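Local coordinates for OsmC-like protein (Jannaschia sp., PDB 3CJE) that probably detoxifies organic hydroperoxides through thiol chemistry, as a dimeric member of the OsmC-like family of peroxide-resistance proteins, at residues A68-C73 with V94-V99; T76-F81 with I120-P125. One frame throughout, in Å; residues are numbered along the deposited sequence.

Contact 1: residues A68-C73 with V94-V99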
ATOM      1  N   ALA A  68      -2.521   5.062   3.875  1.00 14.32           N
ATOM      2  CA  ALA A  68      -2.889   6.298   3.165  1.00 14.75           C
ATOM      3  C   ALA A  68      -3.250   5.978   1.706  1.00 16.31           C
ATOM      4  O   ALA A  68      -4.234   6.479   1.187  1.00 16.45           O
ATOM      5  CB  ALA A  68      -1.787   7.340   3.231  1.00 16.15           C
ATOM      6  N   GLY A  69      -2.456   5.142   1.058  1.00 15.99           N
ATOM      7  CA  GLY A  69      -2.730   4.705  -0.306  1.00 16.28           C
ATOM      8  C   GLY A  69      -4.062   4.023  -0.437  1.00 14.69           C
ATOM      9  O   GLY A  69      -4.848   4.299  -1.326  1.00 15.67           O
ATOM     10  N   LEU A  70      -4.339   3.093   0.475  1.00 15.80           N
ATOM     11  CA  LEU A  70      -5.605   2.342   0.434  1.00 15.05           C
ATOM     12  C   LEU A  70      -6.769   3.288   0.624  1.00 15.72           C
ATOM     13  O   LEU A  70      -7.707   3.258  -0.143  1.00 14.61           O
ATOM     14  CB  LEU A  70      -5.588   1.299   1.531  1.00 15.73           C
ATOM     15  CG  LEU A  70      -6.890   0.509   1.646  1.00 16.36           C
ATOM     16  CD1 LEU A  70      -7.369  -0.175   0.314  1.00 17.42           C
ATOM     17  CD2 LEU A  70      -6.776  -0.482   2.809  1.00 18.86           C
ATOM     18  N   THR A  71      -6.682   4.163   1.635  1.00 15.98           N
ATOM     19  CA  THR A  71      -7.778   5.099   1.947  1.00 15.21           C
ATOM     20  C   THR A  71      -7.987   6.058   0.766  1.00 14.18           C
ATOM     21  O   THR A  71      -9.126   6.306   0.334  1.00 16.11           O
ATOM     22  CB  THR A  71      -7.498   5.845   3.255  1.00 16.38           C
ATOM     23  OG1 THR A  71      -7.197   4.867   4.281  1.00 17.34           O
ATOM     24  CG2 THR A  71      -8.686   6.700   3.677  1.00 19.08           C
ATOM     25  N   GLY A  72      -6.896   6.603   0.239  1.00 14.99           N
ATOM     26  CA  GLY A  72      -6.940   7.515  -0.892  1.00 16.59           C
ATOM     27  C   GLY A  72      -7.489   6.871  -2.153  1.00 17.12           C
ATOM     28  O   GLY A  72      -8.215   7.506  -2.899  1.00 16.33           O
ATOM     29  N   CYS A  73      -7.156   5.604  -2.363  1.00 16.63           N
ATOM     30  CA  CYS A  73      -7.632   4.848  -3.552  1.00 17.24           C
ATOM     31  C   CYS A  73      -9.165   4.713  -3.491  1.00 16.18           C
ATOM     32  O   CYS A  73      -9.883   5.061  -4.434  1.00 17.39           O
ATOM     33  CB  CYS A  73      -6.941   3.505  -3.650  1.00 19.07           C
ATOM     34  SG  CYS A  73      -7.148   2.771  -5.348  1.00 28.52           S
ATOM     35  N   VAL A  94     -13.679   9.086   4.975  1.00 16.03           N
ATOM     36  CA  VAL A  94     -13.447   7.656   4.997  1.00 15.06           C
ATOM     37  C   VAL A  94     -12.490   7.323   6.106  1.00 20.80           C
ATOM     38  O   VAL A  94     -11.415   7.930   6.181  1.00 19.53           O
ATOM     39  CB  VAL A  94     -12.917   7.123   3.651  1.00 15.93           C
ATOM     40  CG1 VAL A  94     -12.520   5.608   3.739  1.00 17.44           C
ATOM     41  CG2 VAL A  94     -13.967   7.390   2.549  1.00 19.19           C
ATOM     42  N   GLU A  95     -12.879   6.375   6.954  1.00 15.89           N
ATOM     43  CA  GLU A  95     -12.067   5.958   8.111  1.00 19.79           C
ATOM     44  C   GLU A  95     -11.637   4.521   7.853  1.00 20.84           C
ATOM     45  O   GLU A  95     -12.463   3.667   7.555  1.00 21.83           O
ATOM     46  CB  GLU A  95     -12.894   6.027   9.399  1.00 23.16           C
ATOM     47  CG  GLU A  95     -13.494   7.423   9.716  1.00 30.63           C
ATOM     48  CD  GLU A  95     -14.476   7.508  10.953  1.00 37.87           C
ATOM     49  OE1 GLU A  95     -15.629   6.979  10.926  1.00 44.06           O
ATOM     50  OE2 GLU A  95     -14.088   8.175  11.947  1.00 58.46           O
ATOM     51  N   CYS A  96     -10.346   4.243   7.957  0.70 15.34           N
ATOM     52  CA  CYS A  96      -9.801   2.916   7.672  0.70 13.31           C
ATOM     53  C   CYS A  96      -8.949   2.466   8.864  0.70 15.17           C
ATOM     54  O   CYS A  96      -8.159   3.265   9.409  0.70 15.58           O
ATOM     55  CB  CYS A  96      -8.952   2.968   6.418  0.70 16.20           C
ATOM     56  SG  CYS A  96      -8.101   1.436   6.027  0.70 16.40           S
ATOM     57  N   ARG A  97      -9.122   1.205   9.271  1.00 14.71           N
ATOM     58  CA  ARG A  97      -8.341   0.611  10.340  1.00 14.60           C
ATOM     59  C   ARG A  97      -7.804  -0.707   9.849  1.00 15.29           C
ATOM     60  O   ARG A  97      -8.559  -1.550   9.316  1.00 14.77           O
ATOM     61  CB  ARG A  97      -9.183   0.387  11.602  1.00 16.51           C
ATOM     62  CG  ARG A  97      -8.398  -0.216  12.736  1.00 16.48           C
ATOM     63  CD  ARG A  97      -9.276  -0.224  13.984  1.00 23.12           C
ATOM     64  NE  ARG A  97      -8.618  -0.787  15.135  1.00 29.89           N
ATOM     65  CZ  ARG A  97      -8.724  -2.051  15.521  1.00 32.83           C
ATOM     66  NH1 ARG A  97      -9.461  -2.938  14.838  1.00 31.57           N
ATOM     67  NH2 ARG A  97      -8.069  -2.434  16.610  1.00 36.82           N
ATOM     68  N   VAL A  98      -6.497  -0.883   9.953  1.00 13.10           N
ATOM     69  CA  VAL A  98      -5.850  -2.115   9.544  1.00 14.06           C
ATOM     70  C   VAL A  98      -5.040  -2.668  10.731  1.00 15.08           C
ATOM     71  O   VAL A  98      -4.316  -1.929  11.393  1.00 14.27           O
ATOM     72  CB  VAL A  98      -4.947  -1.935   8.303  1.00 15.37           C
ATOM     73  CG1 VAL A  98      -4.374  -3.298   7.838  1.00 15.95           C
ATOM     74  CG2 VAL A  98      -5.740  -1.266   7.143  1.00 17.12           C
ATOM     75  N   VAL A  99      -5.171  -3.962  10.974  1.00 13.69           N
ATOM     76  CA  VAL A  99      -4.511  -4.671  12.051  1.00 13.43           C
ATOM     77  C   VAL A  99      -3.696  -5.808  11.442  1.00 15.26           C
ATOM     78  O   VAL A  99      -4.207  -6.599  10.652  1.00 13.94           O
ATOM     79  CB  VAL A  99      -5.483  -5.251  13.095  1.00 15.01           C
ATOM     80  CG1 VAL A  99      -4.699  -5.915  14.242  1.00 15.40           C
ATOM     81  CG2 VAL A  99      -6.421  -4.143  13.585  1.00 13.60           C
TER
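Helix segment Ala68-Cys73 lies across strand segment Val94-Val99 with Thr71 and Cys96 as the facing pair, their CA atoms 6.5 Å apart. The two axes approach to 9.0 Å and run in nearly opposing directions, at 145°. No hydrogen bond passes between the segments; the helix keeps its own bonds, such as Gly72 N to Ala68 O, and the strand is bonded on its two sides to strands 13-24 and 108-121. What joins them is side-chain packing. Thr71 does most of it, using both of its branches. Its OG1 lies 3.4 Å from Cys96 CB, while CG2, anti to the backbone N (chi1 -52° for OG1), is carried toward Val94. There CG2 and Val94 CG1 come within 4.0 Å, the two side chains sliding past each other in opposite directions. The buried hydroxyl is satisfied by a hydrogen bond to Ile67 O one turn back, so OG1 can rest against Cys96 CB while CG2 supplies the apolar touch to Val94. This is the helix-on-sheet packing of the OsmC-like alpha/beta fold, in which the long helix 62-81 lies against the antiparallel sheet. On that strand the alternation is plain: Val94, Cys96 and Val98 direct their side chains to the helix, whereas Glu95 and Arg97 turn theirs to the other face. Cysteine, small and moderately apolar, suits a buried strand position facing a helix. Its side chain has two conformers, and in one of them Leu70, reaching in from beside Thr71, brings CD2 to 4.0 Å from Cys96 SG. Ala68 packs on Leu31 and Val33 of strand 28-37 as well as on Leu65 of the second subunit.

Contact 2: residues T76-F81 with I120-P125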
ATOM      1  N   THR A  76     -10.796   8.144  -3.970  1.00 14.75           N
ATOM      2  CA  THR A  76     -10.707   8.564  -5.350  1.00 15.65           C
ATOM      3  C   THR A  76     -11.796   7.914  -6.204  1.00 14.64           C
ATOM      4  O   THR A  76     -12.450   8.589  -7.003  1.00 17.23           O
ATOM      5  CB  THR A  76      -9.284   8.323  -5.905  1.00 19.41           C
ATOM      6  OG1 THR A  76      -8.371   9.161  -5.169  1.00 22.24           O
ATOM      7  CG2 THR A  76      -9.212   8.685  -7.391  1.00 24.11           C
ATOM      8  N   GLN A  77     -12.029   6.610  -6.029  1.00 15.62           N
ATOM      9  CA  GLN A  77     -13.053   5.930  -6.832  1.00 15.05           C
ATOM     10  C   GLN A  77     -14.456   6.439  -6.485  1.00 13.79           C
ATOM     11  O   GLN A  77     -15.296   6.619  -7.365  1.00 15.55           O
ATOM     12  CB  GLN A  77     -13.001   4.412  -6.630  1.00 18.18           C
ATOM     13  CG  GLN A  77     -11.640   3.754  -6.730  1.00 24.37           C
ATOM     14  CD  GLN A  77     -10.990   4.039  -8.000  1.00 28.49           C
ATOM     15  OE1 GLN A  77     -11.650   4.008  -9.053  1.00 27.76           O
ATOM     16  NE2 GLN A  77      -9.694   4.341  -7.950  1.00 33.08           N
ATOM     17  N   ILE A  78     -14.736   6.638  -5.187  1.00 14.61           N
ATOM     18  CA  ILE A  78     -16.010   7.223  -4.780  1.00 15.34           C
ATOM     19  C   ILE A  78     -16.256   8.557  -5.474  1.00 15.25           C
ATOM     20  O   ILE A  78     -17.327   8.814  -6.056  1.00 16.01           O
ATOM     21  CB  ILE A  78     -16.096   7.369  -3.262  1.00 13.25           C
ATOM     22  CG1 ILE A  78     -16.145   5.992  -2.598  1.00 15.55           C
ATOM     23  CG2 ILE A  78     -17.326   8.197  -2.846  1.00 15.89           C
ATOM     24  CD1 ILE A  78     -15.954   6.029  -1.078  1.00 17.82           C
ATOM     25  N   ARG A  79     -15.243   9.423  -5.443  1.00 15.24           N
ATOM     26  CA  ARG A  79     -15.348  10.742  -6.036  1.00 15.83           C
ATOM     27  C   ARG A  79     -15.455  10.702  -7.555  1.00 17.72           C
ATOM     28  O   ARG A  79     -16.234  11.468  -8.119  1.00 18.47           O
ATOM     29  CB  ARG A  79     -14.194  11.630  -5.571  1.00 16.80           C
ATOM     30  CG  ARG A  79     -14.175  11.860  -4.067  1.00 17.79           C
ATOM     31  CD  ARG A  79     -12.969  12.673  -3.621  1.00 18.08           C
ATOM     32  NE  ARG A  79     -13.205  14.093  -3.851  1.00 17.38           N
ATOM     33  CZ  ARG A  79     -12.362  15.061  -3.507  1.00 20.52           C
ATOM     34  NH1 ARG A  79     -11.234  14.793  -2.953  1.00 18.29           N
ATOM     35  NH2 ARG A  79     -12.705  16.296  -3.705  1.00 22.57           N
ATOM     36  N   ALA A  80     -14.720   9.802  -8.196  1.00 15.53           N
ATOM     37  CA  ALA A  80     -14.736   9.651  -9.651  1.00 15.12           C
ATOM     38  C   ALA A  80     -16.065   9.079 -10.156  1.00 17.01           C
ATOM     39  O   ALA A  80     -16.521   9.409 -11.245  1.00 15.88           O
ATOM     40  CB  ALA A  80     -13.583   8.772 -10.118  1.00 17.78           C
ATOM     41  N   PHE A  81     -16.682   8.216  -9.370  1.00 13.32           N
ATOM     42  CA  PHE A  81     -17.869   7.485  -9.840  1.00 13.83           C
ATOM     43  C   PHE A  81     -19.200   8.109  -9.384  1.00 13.73           C
ATOM     44  O   PHE A  81     -20.245   7.776  -9.936  1.00 15.30           O
ATOM     45  CB  PHE A  81     -17.822   6.046  -9.342  1.00 14.81           C
ATOM     46  CG  PHE A  81     -16.724   5.162  -9.941  1.00 15.72           C
ATOM     47  CD1 PHE A  81     -16.011   5.519 -11.056  1.00 18.38           C
ATOM     48  CD2 PHE A  81     -16.486   3.908  -9.411  1.00 14.68           C
ATOM     49  CE1 PHE A  81     -15.039   4.667 -11.558  1.00 18.19           C
ATOM     50  CE2 PHE A  81     -15.566   3.071  -9.931  1.00 16.70           C
ATOM     51  CZ  PHE A  81     -14.824   3.450 -10.992  1.00 17.46           C
ATOM     52  N   ILE A 120     -17.449   4.521   5.700  1.00 15.45           N
ATOM     53  CA  ILE A 120     -17.602   5.551   4.703  1.00 14.92           C
ATOM     54  C   ILE A 120     -18.755   6.475   5.103  1.00 15.98           C
ATOM     55  O   ILE A 120     -19.856   6.003   5.432  1.00 16.74           O
ATOM     56  CB  ILE A 120     -17.874   4.891   3.361  1.00 15.43           C
ATOM     57  CG1 ILE A 120     -16.654   4.074   2.882  1.00 18.46           C
ATOM     58  CG2 ILE A 120     -18.259   5.976   2.327  1.00 14.60           C
ATOM     59  CD1 ILE A 120     -16.932   3.024   1.854  1.00 18.47           C
ATOM     60  N   ILE A 121     -18.493   7.783   5.071  1.00 14.65           N
ATOM     61  CA  ILE A 121     -19.485   8.825   5.367  1.00 16.25           C
ATOM     62  C   ILE A 121     -19.655   9.718   4.146  1.00 16.38           C
ATOM     63  O   ILE A 121     -18.730  10.471   3.753  1.00 16.08           O
ATOM     64  CB  ILE A 121     -19.087   9.688   6.587  1.00 17.14           C
ATOM     65  CG1 ILE A 121     -18.803   8.775   7.778  1.00 18.98           C
ATOM     66  CG2 ILE A 121     -20.201  10.713   6.858  1.00 18.15           C
ATOM     67  CD1 ILE A 121     -18.223   9.531   9.006  1.00 26.26           C
ATOM     68  N   LEU A 122     -20.833   9.611   3.533  1.00 15.98           N
ATOM     69  CA  LEU A 122     -21.107  10.318   2.275  1.00 16.29           C
ATOM     70  C   LEU A 122     -21.847  11.643   2.388  1.00 17.73           C
ATOM     71  O   LEU A 122     -21.821  12.444   1.414  1.00 17.26           O
ATOM     72  CB  LEU A 122     -21.889   9.412   1.303  1.00 15.33           C
ATOM     73  CG  LEU A 122     -21.299   8.073   0.894  1.00 12.82           C
ATOM     74  CD1 LEU A 122     -22.209   7.284  -0.074  1.00 16.38           C
ATOM     75  CD2 LEU A 122     -19.857   8.279   0.231  1.00 14.71           C
ATOM     76  N   HIS A 123     -22.579  11.852   3.487  1.00 16.94           N
ATOM     77  CA  HIS A 123     -23.453  13.027   3.637  1.00 16.26           C
ATOM     78  C   HIS A 123     -24.321  13.199   2.393  1.00 17.80           C
ATOM     79  O   HIS A 123     -24.424  14.287   1.838  1.00 18.55           O
ATOM     80  CB  HIS A 123     -22.671  14.312   3.912  1.00 17.50           C
ATOM     81  CG  HIS A 123     -21.757  14.222   5.084  1.00 19.40           C
ATOM     82  ND1 HIS A 123     -20.385  14.191   4.951  1.00 22.70           N
ATOM     83  CD2 HIS A 123     -22.013  14.142   6.413  1.00 24.77           C
ATOM     84  CE1 HIS A 123     -19.833  14.119   6.150  1.00 23.74           C
ATOM     85  NE2 HIS A 123     -20.791  14.082   7.051  1.00 21.83           N
ATOM     86  N   SER A 124     -24.950  12.117   1.954  1.00 15.32           N
ATOM     87  CA  SER A 124     -25.664  12.095   0.695  1.00 15.29           C
ATOM     88  C   SER A 124     -27.161  12.243   0.899  1.00 14.83           C
ATOM     89  O   SER A 124     -27.703  11.662   1.827  1.00 17.77           O
ATOM     90  CB  SER A 124     -25.412  10.726   0.025  1.00 16.00           C
ATOM     91  OG  SER A 124     -26.271  10.483  -1.085  1.00 16.07           O
ATOM     92  N   PRO A 125     -27.848  12.978   0.012  1.00 14.43           N
ATOM     93  CA  PRO A 125     -29.299  13.077   0.071  1.00 15.66           C
ATOM     94  C   PRO A 125     -30.048  11.975  -0.696  1.00 16.25           C
ATOM     95  O   PRO A 125     -31.268  12.083  -0.883  1.00 19.76           O
ATOM     96  CB  PRO A 125     -29.549  14.407  -0.606  1.00 16.10           C
ATOM     97  CG  PRO A 125     -28.536  14.419  -1.685  1.00 17.19           C
ATOM     98  CD  PRO A 125     -27.302  13.826  -1.067  1.00 16.43           C
TER
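Ile78 projects from helix segment Thr76-Phe81 and meets two residues of Ile120-Pro125, where strand 108-121 ends and the chain passes into a loop. Its two methyl-bearing branches divide the work. CD1, at the end of the longer branch, meets Ile120 CG2 at 4.1 Å, the side chains reaching toward each other tip to tip. The short branch turns to the loop: CG2 lies 4.0 Å from Leu122 CD2, and these two side chains cross at a slant. Ile78 CG2 stands anti to the backbone N and CG1 anti to the carbonyl carbon (chi1 -67°), which spreads the branches over both partners. In Leu122, CG is anti to the carbonyl carbon (chi1 -57°), and of its two methyls CD2 is the one that touches the helix, although CB leaves the backbone in another direction. The backbones stay well apart, with Ile78 CA and Leu122 CA 9.2 Å from each other, and the long branched side chains span the gap. All three are buried, and loop residue Leu92 and Gln131 of helix 128-141 also pack on Leu122.

Beyond this small apolar patch the segments diverge. The solvent side is made by His123 and Pro125, which are exposed, and in part by Ser124 and Arg79. Arg79 spends its guanidinium on the carbonyls of Val24 and Arg28 and on Asn29. Phe81, by contrast, is buried in a T-shaped stack with Tyr109 of the second subunit, and Ile120 pairs in a parallel ladder with a strand of that subunit. With no hydrogen bond or charge pair between the segments, shape and the exclusion of water would account for the fit, leaving polar groups to make their bonds with other parts of the fold and with the partner chain.

Overall arrangement
Both contacts set helix 62-81 against one face of the same antiparallel sheet, about 14 Å apart between their centres. The touching residues of both are buried, but contact 1 lies about 3 Å from the centre of the chain, on strand 93-105, and contact 2 about 16 Å out, toward the periphery. Contact 2 uses the C-terminal end of the helix and strand 108-121, outermost in this chain, where the sheet runs on into the second subunit. The two meet where Val94 packs on Ile120. Neither has a hydrogen bond between its segments, yet contact 1 mixes a threonine hydroxyl and a thiol with methyl groups, whereas contact 2 is purely aliphatic and borders on exposed loop residues.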